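PDB 3JTP: adapter protein MecA 1, which acts as an adaptor that recruits unfolded, aggregated and regulatory proteins such as ComK to the ClpC protease, restraining competence development, here represented by its ClpC-interacting C-terminal domain. Local coordinates for residues A[11-22]-A[59-69]; A[28-37]-A[79-90]. The protein carries 3 engineered substitutions. All coordinates share one frame; numbering follows the deposited sequence.

The C-terminal domain of MecA illustrates how an antiparallel sheet can be bordered at both edges by strands that lead into or out of helices. Contact 1 ties edge strand 67-68 and helix 54-65 to strand 8-13 and helix 16-24, whereas contact 2 pairs strand 31-37 with the opposite edge strand, 81-84, and with the start of helix 88-96. Strand 40-46 lies between the two strand pairs. The centres of the contacts are about 12 Å apart, yet their apolar side chains meet: Leu89 CD1 lies 3.9 Å from Met62 CE and 4.0 Å from Leu22 CD1, and Val19 CG1 approaches Leu34 CD1 at 4.1 Å.

Contact 1: A[11-22]-A[59-69]; sequences LRFGDFEDVISL and LSIMLEYANES. Engineered in segment 59-69: Met62 (natural residue Leu), Asn67 (natural residue Thr).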
loop_
_atom_site.group_PDB
_atom_site.type_symbol
_atom_site.label_atom_id
_atom_site.label_comp_id
_atom_site.label_asym_id
_atom_site.label_seq_id
_atom_site.Cartn_x
_atom_site.Cartn_y
_atom_site.Cartn_z
ATOM N N LEU A 11 3.476 -3.037 -3.330
ATOM C CA LEU A 11 4.603 -2.571 -2.529
ATOM C C LEU A 11 4.692 -3.413 -1.266
ATOM O O LEU A 11 3.667 -3.735 -0.652
ATOM C CB LEU A 11 4.421 -1.096 -2.162
ATOM C CG LEU A 11 4.116 -0.151 -3.329
ATOM C CD1 LEU A 11 3.838 1.243 -2.815
ATOM C CD2 LEU A 11 5.237 -0.128 -4.355
ATOM N N ARG A 12 5.904 -3.790 -0.870
ATOM C CA ARG A 12 6.038 -4.606 0.321
ATOM C C ARG A 12 6.635 -3.825 1.469
ATOM O O ARG A 12 7.594 -3.047 1.291
ATOM C CB ARG A 12 6.865 -5.853 0.058
ATOM C CG ARG A 12 8.349 -5.603 -0.119
ATOM C CD ARG A 12 9.103 -6.939 -0.087
ATOM N NE ARG A 12 10.533 -6.768 -0.343
ATOM C CZ ARG A 12 11.021 -6.460 -1.535
ATOM N NH1 ARG A 12 10.173 -6.283 -2.531
ATOM N NH2 ARG A 12 12.334 -6.308 -1.722
ATOM N N PHE A 13 6.063 -4.043 2.648
ATOM C CA PHE A 13 6.519 -3.377 3.865
ATOM C C PHE A 13 7.115 -4.391 4.819
ATOM O O PHE A 13 6.519 -5.426 5.072
ATOM C CB PHE A 13 5.353 -2.666 4.559
ATOM C CG PHE A 13 4.768 -1.537 3.764
ATOM C CD1 PHE A 13 4.998 -0.217 4.130
ATOM C CD2 PHE A 13 3.976 -1.791 2.647
ATOM C CE1 PHE A 13 4.450 0.826 3.407
ATOM C CE2 PHE A 13 3.425 -0.740 1.907
ATOM C CZ PHE A 13 3.668 0.571 2.295
ATOM N N GLY A 14 8.280 -4.070 5.369
ATOM C CA GLY A 14 8.920 -4.937 6.341
ATOM C C GLY A 14 8.154 -5.058 7.651
ATOM O O GLY A 14 8.265 -6.062 8.340
ATOM N N ASP A 15 7.380 -4.040 8.013
ATOM C CA ASP A 15 6.541 -4.172 9.196
ATOM C C ASP A 15 5.361 -3.205 9.225
ATOM O O ASP A 15 5.324 -2.220 8.501
ATOM C CB ASP A 15 7.370 -4.058 10.478
ATOM C CG ASP A 15 7.912 -2.658 10.693
ATOM O OD1 ASP A 15 7.887 -1.869 9.724
ATOM O OD2 ASP A 15 8.363 -2.347 11.823
ATOM N N PHE A 16 4.393 -3.508 10.071
ATOM C CA PHE A 16 3.178 -2.722 10.131
ATOM C C PHE A 16 3.400 -1.236 10.455
ATOM O O PHE A 16 2.659 -0.393 9.961
ATOM C CB PHE A 16 2.183 -3.344 11.113
ATOM C CG PHE A 16 0.796 -2.872 10.913
ATOM C CD1 PHE A 16 0.214 -2.955 9.665
ATOM C CD2 PHE A 16 0.082 -2.321 11.955
ATOM C CE1 PHE A 16 -1.068 -2.498 9.447
ATOM C CE2 PHE A 16 -1.196 -1.865 11.759
ATOM C CZ PHE A 16 -1.780 -1.959 10.501
ATOM N N GLU A 17 4.401 -0.904 11.268
ATOM C CA GLU A 17 4.592 0.501 11.637
ATOM C C GLU A 17 4.847 1.337 10.396
ATOM O O GLU A 17 4.405 2.477 10.314
ATOM C CB GLU A 17 5.721 0.713 12.661
ATOM C CG GLU A 17 5.822 -0.368 13.733
ATOM C CD GLU A 17 4.570 -0.481 14.588
ATOM O OE1 GLU A 17 4.367 -1.558 15.211
ATOM O OE2 GLU A 17 3.802 0.516 14.640
ATOM N N ASP A 18 5.547 0.773 9.420
ATOM C CA ASP A 18 5.855 1.526 8.217
ATOM C C ASP A 18 4.604 1.755 7.381
ATOM O O ASP A 18 4.501 2.770 6.714
ATOM C CB ASP A 18 6.937 0.834 7.390
ATOM C CG ASP A 18 8.313 0.894 8.060
ATOM O OD1 ASP A 18 8.477 1.717 8.985
ATOM O OD2 ASP A 18 9.218 0.116 7.672
ATOM N N VAL A 19 3.664 0.814 7.413
ATOM C CA VAL A 19 2.359 1.041 6.777
ATOM C C VAL A 19 1.626 2.214 7.446
ATOM O O VAL A 19 1.191 3.135 6.770
ATOM C CB VAL A 19 1.469 -0.214 6.796
ATOM C CG1 VAL A 19 0.133 0.063 6.058
ATOM C CG2 VAL A 19 2.225 -1.428 6.170
ATOM N N ILE A 20 1.521 2.189 8.776
ATOM C CA ILE A 20 0.901 3.275 9.536
ATOM C C ILE A 20 1.570 4.626 9.212
ATOM O O ILE A 20 0.876 5.593 8.898
ATOM C CB ILE A 20 0.961 3.023 11.050
ATOM C CG1 ILE A 20 0.203 1.750 11.421
ATOM C CG2 ILE A 20 0.379 4.211 11.845
ATOM C CD1 ILE A 20 0.429 1.345 12.887
ATOM N N SER A 21 2.903 4.680 9.286
ATOM C CA SER A 21 3.668 5.872 8.885
ATOM C C SER A 21 3.261 6.386 7.521
ATOM O O SER A 21 3.005 7.573 7.369
ATOM C CB SER A 21 5.175 5.611 8.870
ATOM O OG SER A 21 5.669 5.446 10.179
ATOM N N LEU A 22 3.210 5.500 6.523
ATOM C CA LEU A 22 2.811 5.916 5.185
ATOM C C LEU A 22 1.419 6.518 5.210
ATOM O O LEU A 22 1.163 7.541 4.580
ATOM C CB LEU A 22 2.835 4.750 4.211
ATOM C CG LEU A 22 3.233 5.061 2.767
ATOM C CD1 LEU A 22 2.605 4.030 1.827
ATOM C CD2 LEU A 22 2.866 6.456 2.336
ATOM N N LEU A 59 4.410 7.914 -5.434
ATOM C CA LEU A 59 5.156 6.669 -5.387
ATOM C C LEU A 59 6.433 6.830 -4.582
ATOM O O LEU A 59 6.739 5.998 -3.733
ATOM C CB LEU A 59 5.505 6.196 -6.799
ATOM C CG LEU A 59 6.159 4.818 -6.862
ATOM C CD1 LEU A 59 5.279 3.825 -6.118
ATOM C CD2 LEU A 59 6.365 4.378 -8.305
ATOM N N SER A 60 7.168 7.907 -4.856
ATOM C CA SER A 60 8.491 8.111 -4.269
ATOM C C SER A 60 8.459 8.231 -2.742
ATOM O O SER A 60 9.425 7.864 -2.073
ATOM C CB SER A 60 9.181 9.335 -4.877
ATOM O OG SER A 60 8.645 10.538 -4.340
ATOM N N ILE A 61 7.361 8.738 -2.186
ATOM C CA ILE A 61 7.226 8.734 -0.732
ATOM C C ILE A 61 6.831 7.356 -0.237
ATOM O O ILE A 61 7.336 6.888 0.787
ATOM C CB ILE A 61 6.229 9.774 -0.222
ATOM C CG1 ILE A 61 6.837 11.172 -0.337
ATOM C CG2 ILE A 61 5.859 9.492 1.234
ATOM C CD1 ILE A 61 5.804 12.270 -0.335
ATOM N N MET A 62 5.942 6.692 -0.973
ATOM C CA MET A 62 5.558 5.343 -0.604
ATOM C C MET A 62 6.814 4.497 -0.502
ATOM O O MET A 62 6.928 3.663 0.390
ATOM C CB MET A 62 4.564 4.744 -1.608
ATOM C CG MET A 62 3.114 5.190 -1.419
ATOM S SD MET A 62 2.042 4.508 -2.701
ATOM C CE MET A 62 0.473 4.495 -1.929
ATOM N N LEU A 63 7.769 4.733 -1.399
ATOM C CA LEU A 63 8.983 3.922 -1.450
ATOM C C LEU A 63 10.020 4.282 -0.402
ATOM O O LEU A 63 11.145 3.773 -0.445
ATOM C CB LEU A 63 9.644 4.001 -2.825
ATOM C CG LEU A 63 8.916 3.365 -4.000
ATOM C CD1 LEU A 63 9.778 3.491 -5.245
ATOM C CD2 LEU A 63 8.587 1.909 -3.702
ATOM N N GLU A 64 9.682 5.174 0.521
ATOM C CA GLU A 64 10.567 5.368 1.669
ATOM C C GLU A 64 10.211 4.376 2.757
ATOM O O GLU A 64 11.055 4.007 3.575
ATOM C CB GLU A 64 10.475 6.792 2.198
ATOM C CG GLU A 64 10.998 7.780 1.208
ATOM C CD GLU A 64 11.609 8.975 1.852
ATOM O OE1 GLU A 64 12.151 9.777 1.081
ATOM O OE2 GLU A 64 11.563 9.114 3.100
ATOM N N TYR A 65 8.949 3.951 2.745
ATOM C CA TYR A 65 8.443 3.004 3.718
ATOM C C TYR A 65 8.323 1.596 3.162
ATOM O O TYR A 65 8.156 0.643 3.918
ATOM C CB TYR A 65 7.115 3.500 4.260
ATOM C CG TYR A 65 7.330 4.784 4.992
ATOM C CD1 TYR A 65 7.959 4.791 6.235
ATOM C CD2 TYR A 65 6.988 5.985 4.421
ATOM C CE1 TYR A 65 8.207 5.952 6.906
ATOM C CE2 TYR A 65 7.236 7.169 5.088
ATOM C CZ TYR A 65 7.849 7.136 6.333
ATOM O OH TYR A 65 8.085 8.290 6.992
ATOM N N ALA A 66 8.446 1.456 1.848
ATOM C CA ALA A 66 8.286 0.146 1.210
ATOM C C ALA A 66 9.215 -0.103 0.014
ATOM O O ALA A 66 9.973 0.775 -0.400
ATOM C CB ALA A 66 6.840 -0.044 0.795
ATOM N N ASN A 67 9.127 -1.311 -0.545
ATOM C CA ASN A 67 9.887 -1.684 -1.729
ATOM C C ASN A 67 8.944 -2.247 -2.792
ATOM O O ASN A 67 7.950 -2.885 -2.458
ATOM C CB ASN A 67 10.930 -2.742 -1.351
ATOM C CG ASN A 67 12.106 -2.151 -0.567
ATOM O OD1 ASN A 67 12.936 -1.430 -1.124
ATOM N ND2 ASN A 67 12.177 -2.456 0.724
ATOM N N GLU A 68 9.245 -2.025 -4.066
ATOM C CA GLU A 68 8.433 -2.617 -5.119
ATOM C C GLU A 68 8.566 -4.137 -5.085
ATOM O O GLU A 68 9.668 -4.659 -4.960
ATOM C CB GLU A 68 8.827 -2.055 -6.482
ATOM C CG GLU A 68 8.001 -0.838 -6.896
ATOM C CD GLU A 68 8.668 -0.020 -7.985
ATOM O OE1 GLU A 68 9.790 0.495 -7.742
ATOM O OE2 GLU A 68 8.071 0.108 -9.077
ATOM N N SER A 69 7.445 -4.848 -5.147
ATOM C CA SER A 69 7.504 -6.307 -5.130
ATOM C C SER A 69 7.034 -6.912 -6.449
ATOM O O SER A 69 6.210 -6.326 -7.158
ATOM C CB SER A 69 6.670 -6.878 -3.978
ATOM O OG SER A 69 6.717 -8.302 -3.958
HETATM O O HOH W 1 9.102 -1.266 5.363
#
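Arg12 and Asn67, an engineered residue, form an antiparallel hydrogen-bonded pair, each backbone N-H reaching the other's carbonyl oxygen, with Arg12 N to Asn67 O at 2.7 Å. The Arg12 side chain shows how a strand residue can reach beyond its own pair. Its CB stands 4.0 Å from Asn67 O; CG, set between the backbone N and the carbonyl carbon (chi1 73°), comes closer to that same oxygen; and the chain then runs extended to NE. At the tip, CZ lies 3.7 Å from Asn67 CB, which sits over the centre of one guanidinium face, while NH1 gives a weak bond to Glu68 O.

Beside this pair, the Leu11 branches reach helix 59-65 and the strand after it: CD1 touches the sulfur of Met62, also engineered, and CD2 rests against Leu63 and the CG of Glu68. Leu22 CD1 presses on Met62 CG at 3.5 Å, tighter than usual. The Phe13 ring receives Ala66 CB over its centre, 3.5 Å from the centroid in a CH-pi contact, and Val19 CG2 packs on the opposite face. Farther along helix 16-22, which runs roughly antiparallel to helix 59-65, Ser21 CB lies over a face of the Tyr65 ring.

Where strand gives way to helix, a water accepts from Gly14 N and donates to Asp18 OD2 and to Tyr65 O, the last at 2.6 Å. Edge-strand bonds and an aromatic-aliphatic seam thus join a strand-helix segment to a helix-strand segment, with the water linking Gly14 N and Tyr65 O, two backbone groups that do not bond each other directly.

Contact 2: A[28-37]-A[79-90]; sequences NGSKTTLYSF and YGKLIISEHALE
Strands 31-37 and 81-84 run antiparallel, their axes 4.7 Å apart at closest approach and 143° between directions. Ser36 pairs with Lys81 through two backbone hydrogen bonds, and Leu34 N reaches Ile84 O at 2.9 Å. Between these pairs the register slips by one: Ile83 and Ile84 both face Leu34, a classic beta bulge, and Leu34 O takes a bond from Ile83 N and a weak one from Ile84 N. Past the end of strand 81-84, Glu86 O accepts from Thr32 N, the donor standing above the carbonyl plane.

Thr32 meets the start of helix 88-96, just after His87 at the N-cap. Its carbonyl oxygen accepts from Ala88 N, and OG1 takes a nearly straight bond from Leu89 N at 3.2 Å. Thr33 uses its hydroxyl likewise, OG1 accepting from Glu86 N at 2.9 Å; its methyl CG2, anti to the backbone N, meets Leu82 CD1 at a tight 3.4 Å. That leucine methyl also lies over one face of the Tyr35 ring, offset toward the rim, in a CH-pi contact.

At the far end, the Glu90 chain bends at chi2 (88°) and brings OE2 to 3.3 Å from Asn28 CB, while Asn28 ND2 is buried without a partner and Leu89 CB packs on Asn28 CB. Without this carboxylate, as with an alanine here, Asn28 would probably face a gap and its amide would be freer to turn. Thr32 O and OG1 therefore accept the first N-H groups of the helix, which have no preceding turn to bond to, while Thr33 OG1 accepts that of Glu86 in the loop before it, and the carboxylate of Glu90 may further ease the partial positive charge at the helix start.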
loop_
_atom_site.group_PDB
_atom_site.type_symbol
_atom_site.label_atom_id
_atom_site.label_comp_id
_atom_site.label_asym_id
_atom_site.label_seq_id
_atom_site.Cartn_x
_atom_site.Cartn_y
_atom_site.Cartn_z
ATOM N N ASN A 28 -2.466 8.497 0.467
ATOM C CA ASN A 28 -3.348 7.410 0.083
ATOM C C ASN A 28 -3.775 7.585 -1.366
ATOM O O ASN A 28 -4.774 8.257 -1.665
ATOM C CB ASN A 28 -4.540 7.330 1.036
ATOM C CG ASN A 28 -4.595 8.503 1.989
ATOM O OD1 ASN A 28 -5.051 9.596 1.620
ATOM N ND2 ASN A 28 -4.133 8.287 3.230
ATOM N N GLY A 29 -2.987 6.973 -2.249
ATOM C CA GLY A 29 -3.014 7.235 -3.673
ATOM C C GLY A 29 -4.152 6.547 -4.364
ATOM O O GLY A 29 -3.984 5.456 -4.900
ATOM N N SER A 30 -5.299 7.217 -4.386
ATOM C CA SER A 30 -6.543 6.573 -4.754
ATOM C C SER A 30 -6.546 5.165 -4.163
ATOM O O SER A 30 -6.120 4.996 -3.018
ATOM C CB SER A 30 -6.769 6.612 -6.264
ATOM O OG SER A 30 -7.065 7.943 -6.666
ATOM N N LYS A 31 -6.985 4.158 -4.920
ATOM C CA LYS A 31 -7.280 2.848 -4.328
ATOM C C LYS A 31 -6.054 2.087 -3.798
ATOM O O LYS A 31 -5.050 1.921 -4.490
ATOM C CB LYS A 31 -8.089 1.980 -5.293
ATOM C CG LYS A 31 -9.310 2.688 -5.859
ATOM C CD LYS A 31 -9.928 1.891 -7.006
ATOM C CE LYS A 31 -10.725 2.780 -7.965
ATOM N NZ LYS A 31 -11.096 2.039 -9.217
ATOM N N THR A 32 -6.156 1.639 -2.554
ATOM C CA THR A 32 -5.133 0.807 -1.956
ATOM C C THR A 32 -5.812 -0.379 -1.286
ATOM O O THR A 32 -6.845 -0.217 -0.643
ATOM C CB THR A 32 -4.277 1.593 -0.945
ATOM O OG1 THR A 32 -5.128 2.290 -0.021
ATOM C CG2 THR A 32 -3.403 2.595 -1.666
ATOM N N THR A 33 -5.257 -1.575 -1.488
ATOM C CA THR A 33 -5.697 -2.762 -0.759
ATOM C C THR A 33 -4.505 -3.347 -0.005
ATOM O O THR A 33 -3.394 -3.427 -0.534
ATOM C CB THR A 33 -6.353 -3.812 -1.705
ATOM O OG1 THR A 33 -7.500 -3.221 -2.326
ATOM C CG2 THR A 33 -6.792 -5.085 -0.939
ATOM N N LEU A 34 -4.734 -3.727 1.246
ATOM C CA LEU A 34 -3.653 -4.203 2.095
ATOM C C LEU A 34 -3.790 -5.691 2.410
ATOM O O LEU A 34 -4.869 -6.147 2.784
ATOM C CB LEU A 34 -3.601 -3.374 3.389
ATOM C CG LEU A 34 -2.501 -3.730 4.394
ATOM C CD1 LEU A 34 -1.126 -3.194 3.961
ATOM C CD2 LEU A 34 -2.874 -3.202 5.781
ATOM N N TYR A 35 -2.692 -6.434 2.250
ATOM C CA TYR A 35 -2.632 -7.854 2.582
ATOM C C TYR A 35 -1.458 -8.109 3.538
ATOM O O TYR A 35 -0.526 -7.303 3.594
ATOM C CB TYR A 35 -2.388 -8.712 1.324
ATOM C CG TYR A 35 -3.458 -8.674 0.262
ATOM C CD1 TYR A 35 -4.367 -9.721 0.101
ATOM C CD2 TYR A 35 -3.542 -7.602 -0.609
ATOM C CE1 TYR A 35 -5.341 -9.677 -0.893
ATOM C CE2 TYR A 35 -4.503 -7.548 -1.591
ATOM C CZ TYR A 35 -5.396 -8.574 -1.730
ATOM O OH TYR A 35 -6.336 -8.460 -2.720
ATOM N N SER A 36 -1.482 -9.231 4.261
ATOM C CA SER A 36 -0.243 -9.768 4.847
ATOM C C SER A 36 0.126 -11.056 4.151
ATOM O O SER A 36 -0.734 -11.728 3.582
ATOM C CB SER A 36 -0.343 -10.029 6.361
ATOM O OG SER A 36 -1.503 -10.765 6.711
ATOM N N PHE A 37 1.407 -11.405 4.220
ATOM C CA PHE A 37 1.893 -12.617 3.604
ATOM C C PHE A 37 3.311 -12.902 4.102
ATOM O O PHE A 37 4.217 -12.080 3.952
ATOM C CB PHE A 37 1.831 -12.484 2.075
ATOM C CG PHE A 37 2.313 -13.698 1.331
ATOM C CD1 PHE A 37 1.588 -14.884 1.362
ATOM C CD2 PHE A 37 3.478 -13.647 0.574
ATOM C CE1 PHE A 37 2.036 -16.018 0.664
ATOM C CE2 PHE A 37 3.930 -14.775 -0.129
ATOM C CZ PHE A 37 3.213 -15.959 -0.080
ATOM N N TYR A 79 -3.179 -16.967 -1.107
ATOM C CA TYR A 79 -2.316 -17.388 -0.009
ATOM C C TYR A 79 -1.992 -16.263 0.998
ATOM O O TYR A 79 -1.141 -16.422 1.883
ATOM C CB TYR A 79 -1.038 -17.973 -0.585
ATOM C CG TYR A 79 -1.276 -19.153 -1.507
ATOM C CD1 TYR A 79 -1.629 -20.397 -0.995
ATOM C CD2 TYR A 79 -1.130 -19.028 -2.887
ATOM C CE1 TYR A 79 -1.836 -21.492 -1.836
ATOM C CE2 TYR A 79 -1.341 -20.117 -3.739
ATOM C CZ TYR A 79 -1.692 -21.346 -3.206
ATOM O OH TYR A 79 -1.896 -22.432 -4.033
ATOM N N GLY A 80 -2.675 -15.129 0.861
ATOM C CA GLY A 80 -2.489 -14.026 1.783
ATOM C C GLY A 80 -3.744 -13.716 2.580
ATOM O O GLY A 80 -4.848 -14.129 2.222
ATOM N N LYS A 81 -3.580 -12.981 3.673
ATOM C CA LYS A 81 -4.733 -12.526 4.433
ATOM C C LYS A 81 -5.122 -11.152 3.927
ATOM O O LYS A 81 -4.325 -10.210 3.959
ATOM C CB LYS A 81 -4.414 -12.473 5.935
ATOM C CG LYS A 81 -5.498 -11.827 6.778
ATOM C CD LYS A 81 -6.743 -12.693 6.843
ATOM C CE LYS A 81 -7.900 -11.904 7.464
ATOM N NZ LYS A 81 -9.074 -12.775 7.779
ATOM N N LEU A 82 -6.349 -11.013 3.460
ATOM C CA LEU A 82 -6.827 -9.714 3.046
ATOM C C LEU A 82 -7.191 -8.933 4.300
ATOM O O LEU A 82 -7.947 -9.412 5.138
ATOM C CB LEU A 82 -8.023 -9.864 2.115
ATOM C CG LEU A 82 -8.814 -8.612 1.769
ATOM C CD1 LEU A 82 -7.924 -7.552 1.171
ATOM C CD2 LEU A 82 -9.949 -8.982 0.798
ATOM N N ILE A 83 -6.642 -7.731 4.440
ATOM C CA ILE A 83 -6.807 -6.986 5.692
ATOM C C ILE A 83 -7.821 -5.865 5.510
ATOM O O ILE A 83 -8.809 -5.798 6.245
ATOM C CB ILE A 83 -5.428 -6.478 6.250
ATOM C CG1 ILE A 83 -4.506 -7.672 6.500
ATOM C CG2 ILE A 83 -5.603 -5.648 7.535
ATOM C CD1 ILE A 83 -3.025 -7.321 6.561
ATOM N N ILE A 84 -7.578 -4.999 4.524
ATOM C CA ILE A 84 -8.544 -3.977 4.112
ATOM C C ILE A 84 -8.562 -3.927 2.584
ATOM O O ILE A 84 -7.498 -4.004 1.944
ATOM C CB ILE A 84 -8.148 -2.560 4.613
ATOM C CG1 ILE A 84 -7.759 -2.584 6.089
ATOM C CG2 ILE A 84 -9.287 -1.547 4.358
ATOM C CD1 ILE A 84 -8.946 -2.664 7.022
ATOM N N SER A 85 -9.747 -3.793 1.987
ATOM C CA SER A 85 -9.785 -3.583 0.539
ATOM C C SER A 85 -10.157 -2.159 0.145
ATOM O O SER A 85 -10.956 -1.505 0.810
ATOM C CB SER A 85 -10.684 -4.596 -0.183
ATOM O OG SER A 85 -11.963 -4.695 0.409
ATOM N N GLU A 86 -9.517 -1.683 -0.917
ATOM C CA GLU A 86 -9.923 -0.465 -1.616
ATOM C C GLU A 86 -9.584 0.879 -0.943
ATOM O O GLU A 86 -9.141 1.805 -1.622
ATOM C CB GLU A 86 -11.408 -0.539 -2.025
ATOM C CG GLU A 86 -11.712 -1.681 -3.006
ATOM C CD GLU A 86 -12.821 -1.337 -3.978
ATOM O OE1 GLU A 86 -13.500 -0.305 -3.760
ATOM O OE2 GLU A 86 -13.010 -2.092 -4.960
ATOM N N HIS A 87 -9.787 0.992 0.365
ATOM C CA HIS A 87 -9.446 2.230 1.041
ATOM C C HIS A 87 -8.517 1.980 2.238
ATOM O O HIS A 87 -8.670 2.567 3.310
ATOM C CB HIS A 87 -10.738 2.977 1.395
ATOM C CG HIS A 87 -11.676 3.082 0.229
ATOM N ND1 HIS A 87 -12.762 2.248 0.064
ATOM C CD2 HIS A 87 -11.638 3.871 -0.876
ATOM C CE1 HIS A 87 -13.376 2.544 -1.071
ATOM N NE2 HIS A 87 -12.714 3.522 -1.660
ATOM N N ALA A 88 -7.532 1.114 2.015
ATOM C CA ALA A 88 -6.664 0.637 3.086
ATOM C C ALA A 88 -5.913 1.741 3.830
ATOM O O ALA A 88 -5.985 1.817 5.043
ATOM C CB ALA A 88 -5.694 -0.420 2.557
ATOM N N LEU A 89 -5.213 2.613 3.117
ATOM C CA LEU A 89 -4.378 3.608 3.798
ATOM C C LEU A 89 -5.215 4.587 4.620
ATOM O O LEU A 89 -4.857 4.900 5.760
ATOM C CB LEU A 89 -3.451 4.345 2.826
ATOM C CG LEU A 89 -2.227 3.581 2.311
ATOM C CD1 LEU A 89 -1.345 4.524 1.522
ATOM C CD2 LEU A 89 -1.421 2.906 3.427
ATOM N N GLU A 90 -6.328 5.048 4.047
ATOM C CA GLU A 90 -7.290 5.886 4.774
ATOM C C GLU A 90 -7.806 5.173 6.029
ATOM O O GLU A 90 -7.958 5.775 7.082
ATOM C CB GLU A 90 -8.500 6.245 3.884
ATOM C CG GLU A 90 -8.212 7.105 2.645
ATOM C CD GLU A 90 -7.848 6.281 1.420
ATOM O OE1 GLU A 90 -7.710 5.046 1.559
ATOM O OE2 GLU A 90 -7.693 6.867 0.320
#